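Long-range contact in probable nitrite reductase [nad(p)h] small subunit NIRD (Mycobacterium tuberculosis, PDB 4AIV), which probably serves as the Rieske-like small subunit that associates with NirB and is required for the NADH-dependent reduction of nitrite to ammonium: residues A[58-63]-A[72-77]. Sequence-based numbering, arbitrary orientation.
Sequences AVMSRG and AMVQSP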
ATOM      1  N   ALA A  58       1.880  -6.064 -11.875  1.00  8.95           N
ATOM      2  CA  ALA A  58       2.532  -5.472 -10.699  1.00 14.51           C
ATOM      3  C   ALA A  58       2.595  -3.961 -10.854  1.00 13.25           C
ATOM      4  O   ALA A  58       3.672  -3.402 -11.082  1.00 11.59           O
ATOM      5  CB  ALA A  58       3.945  -6.052 -10.489  1.00 13.49           C
ATOM      6  N   VAL A  59       1.441  -3.303 -10.736  1.00 11.56           N
ATOM      7  CA  VAL A  59       1.332  -1.875 -11.039  1.00 11.39           C
ATOM      8  C   VAL A  59       0.534  -1.047 -10.026  1.00 10.18           C
ATOM      9  O   VAL A  59       0.287   0.139 -10.270  1.00  9.82           O
ATOM     10  CB  VAL A  59       0.675  -1.640 -12.431  1.00 14.81           C
ATOM     11  CG1 VAL A  59       1.468  -2.343 -13.552  1.00 14.70           C
ATOM     12  CG2 VAL A  59      -0.785  -2.111 -12.413  1.00 11.81           C
ATOM     13  N   MET A  60       0.118  -1.642  -8.910  1.00  8.43           N
ATOM     14  CA  MET A  60      -0.725  -0.904  -7.958  1.00 10.93           C
ATOM     15  C   MET A  60      -0.074   0.397  -7.467  1.00  7.27           C
ATOM     16  O   MET A  60      -0.762   1.407  -7.280  1.00 11.40           O
ATOM     17  CB  MET A  60      -1.142  -1.769  -6.760  1.00  9.47           C
ATOM     18  CG  MET A  60      -2.081  -2.919  -7.112  1.00  9.94           C
ATOM     19  SD  MET A  60      -3.609  -2.404  -7.931  1.00 15.81           S
ATOM     20  CE  MET A  60      -4.357  -1.330  -6.686  1.00 14.43           C
ATOM     21  N   SER A  61       1.242   0.370  -7.277  1.00  6.62           N
ATOM     22  CA  SER A  61       1.981   1.540  -6.790  1.00 10.48           C
ATOM     23  C   SER A  61       1.837   2.743  -7.727  1.00 12.19           C
ATOM     24  O   SER A  61       2.077   3.892  -7.339  1.00 12.16           O
ATOM     25  CB  SER A  61       3.461   1.204  -6.620  1.00 10.15           C
ATOM     26  OG  SER A  61       4.085   1.075  -7.887  1.00 14.17           O
ATOM     27  N   ARG A  62       1.439   2.468  -8.965  1.00  9.26           N
ATOM     28  CA  ARG A  62       1.269   3.513  -9.963  1.00 11.88           C
ATOM     29  C   ARG A  62      -0.182   3.996 -10.001  1.00 12.49           C
ATOM     30  O   ARG A  62      -0.534   4.874 -10.785  1.00 15.25           O
ATOM     31  CB  ARG A  62       1.748   3.010 -11.336  1.00 13.63           C
ATOM     32  CG  ARG A  62       3.249   2.720 -11.353  1.00 15.99           C
ATOM     33  CD  ARG A  62       3.705   2.045 -12.635  1.00 19.24           C
ATOM     34  NE  ARG A  62       3.658   2.945 -13.784  1.00 19.71           N
ATOM     35  CZ  ARG A  62       3.971   2.578 -15.025  1.00 18.95           C
ATOM     36  NH1 ARG A  62       4.352   1.330 -15.268  1.00 16.52           N
ATOM     37  NH2 ARG A  62       3.890   3.456 -16.020  1.00 17.34           N
ATOM     38  N   GLY A  63      -1.010   3.428  -9.129  1.00 11.09           N
ATOM     39  CA  GLY A  63      -2.416   3.787  -9.068  1.00 11.84           C
ATOM     40  C   GLY A  63      -2.651   5.175  -8.493  1.00 12.65           C
ATOM     41  O   GLY A  63      -1.771   5.759  -7.843  1.00 14.46           O
ATOM     42  N   ALA A  72      -9.995   6.392   2.256  1.00 13.06           N
ATOM     43  CA  ALA A  72      -8.796   6.480   1.428  1.00 16.27           C
ATOM     44  C   ALA A  72      -8.650   5.238   0.547  1.00 10.77           C
ATOM     45  O   ALA A  72      -8.802   4.102   1.004  1.00 12.94           O
ATOM     46  CB  ALA A  72      -7.561   6.666   2.300  1.00 16.18           C
ATOM     47  N   MET A  73      -8.369   5.447  -0.726  1.00 13.22           N
ATOM     48  CA  MET A  73      -8.246   4.307  -1.613  1.00 11.86           C
ATOM     49  C   MET A  73      -7.248   4.567  -2.714  1.00 10.07           C
ATOM     50  O   MET A  73      -6.803   5.695  -2.912  1.00 11.35           O
ATOM     51  CB  MET A  73      -9.617   3.910  -2.191  1.00 11.75           C
ATOM     52  CG  MET A  73     -10.396   5.047  -2.862  1.00 21.20           C
ATOM     53  SD  MET A  73      -9.792   5.506  -4.506  1.00 22.79           S
ATOM     54  CE  MET A  73     -11.269   6.255  -5.206  1.00 25.24           C
ATOM     55  N   VAL A  74      -6.883   3.502  -3.418  1.00  9.23           N
ATOM     56  CA  VAL A  74      -6.096   3.631  -4.634  1.00 10.62           C
ATOM     57  C   VAL A  74      -6.869   2.966  -5.780  1.00 12.03           C
ATOM     58  O   VAL A  74      -7.452   1.887  -5.612  1.00 11.30           O
ATOM     59  CB  VAL A  74      -4.683   3.002  -4.470  1.00 10.03           C
ATOM     60  CG1 VAL A  74      -4.784   1.528  -4.081  1.00  9.38           C
ATOM     61  CG2 VAL A  74      -3.857   3.174  -5.748  1.00 10.42           C
ATOM     62  N   GLN A  75      -6.899   3.622  -6.934  1.00 10.99           N
ATOM     63  CA  GLN A  75      -7.497   3.017  -8.114  1.00 15.97           C
ATOM     64  C   GLN A  75      -6.430   2.368  -8.970  1.00 17.43           C
ATOM     65  O   GLN A  75      -5.411   2.983  -9.269  1.00 15.58           O
ATOM     66  CB  GLN A  75      -8.281   4.048  -8.920  1.00 16.36           C
ATOM     67  CG  GLN A  75      -9.610   4.370  -8.286  1.00 26.28           C
ATOM     68  CD  GLN A  75     -10.392   5.376  -9.081  1.00 34.27           C
ATOM     69  OE1 GLN A  75      -9.873   6.440  -9.433  1.00 32.07           O
ATOM     70  NE2 GLN A  75     -11.651   5.048  -9.382  1.00 29.26           N
ATOM     71  N   SER A  76      -6.656   1.113  -9.345  1.00 14.91           N
ATOM     72  CA  SER A  76      -5.717   0.405 -10.206  1.00 15.65           C
ATOM     73  C   SER A  76      -5.598   1.141 -11.548  1.00 16.21           C
ATOM     74  O   SER A  76      -6.593   1.646 -12.074  1.00 15.69           O
ATOM     75  CB  SER A  76      -6.182  -1.033 -10.415  1.00 12.80           C
ATOM     76  OG  SER A  76      -7.500  -1.058 -10.943  1.00 15.57           O
ATOM     77  N   PRO A  77      -4.374   1.217 -12.096  1.00 15.41           N
ATOM     78  CA  PRO A  77      -4.016   2.019 -13.279  1.00 19.88           C
ATOM     79  C   PRO A  77      -4.860   1.824 -14.555  1.00 27.96           C
ATOM     80  O   PRO A  77      -5.249   2.824 -15.168  1.00 38.18           O
ATOM     81  CB  PRO A  77      -2.566   1.603 -13.543  1.00 18.69           C
ATOM     82  CG  PRO A  77      -2.042   1.307 -12.203  1.00 16.64           C
ATOM     83  CD  PRO A  77      -3.181   0.632 -11.463  1.00 14.24           C
TER
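Val-74 presents its two methyls to different parts of the 58-63 turn. CG2, anti to the backbone N, lies against the main chain of Gly-63, 3.6 Å from its C, while CG1 meets the terminal methyl of Met-60, with CE 3.9 Å away. Bends at both chi2 (-57°) and chi3 (-61°) set the direction of the Met-60 chain, turning CE to Val-74 and SD to Ser-76. Phe-38 also touches Val-74, and Ala-36 and Phe-83 touch Met-60, so the two side chains fill part of the seam between the larger antiparallel sheet and the three-stranded one. Gln-75 starts its side chain away from the turn, and its backbone makes the contact: the carbonyl O stands 3.1 Å from Gly-63 CA, a close backbone approach at a residue without a side chain. The chain leaving the 3-10 segment 60-62 enters strand 64-68, whose Ile-64 makes a backbone hydrogen bond with Gln-75; this strand is the antiparallel neighbour of strand 71-75 in the small sheet of this Rieske-like domain. No hydrogen bond spans the two segments themselves. Ser-76 offers carbon, its CB resting 3.8 Å from Met-60 SD, while OG is occupied by Gln-81 N. Pro-77 then meets the start of the turn through CG, which sits 3.2 Å from Val-59 O and 3.6 Å from Val-59 CG2, with Arg-62 CB more loosely alongside at 4.2 Å. The same Val-59 O accepts the N-H of Arg-62, and Met-60 O that of Gly-63, the two successive i to i+3 bonds of the 3-10 turn.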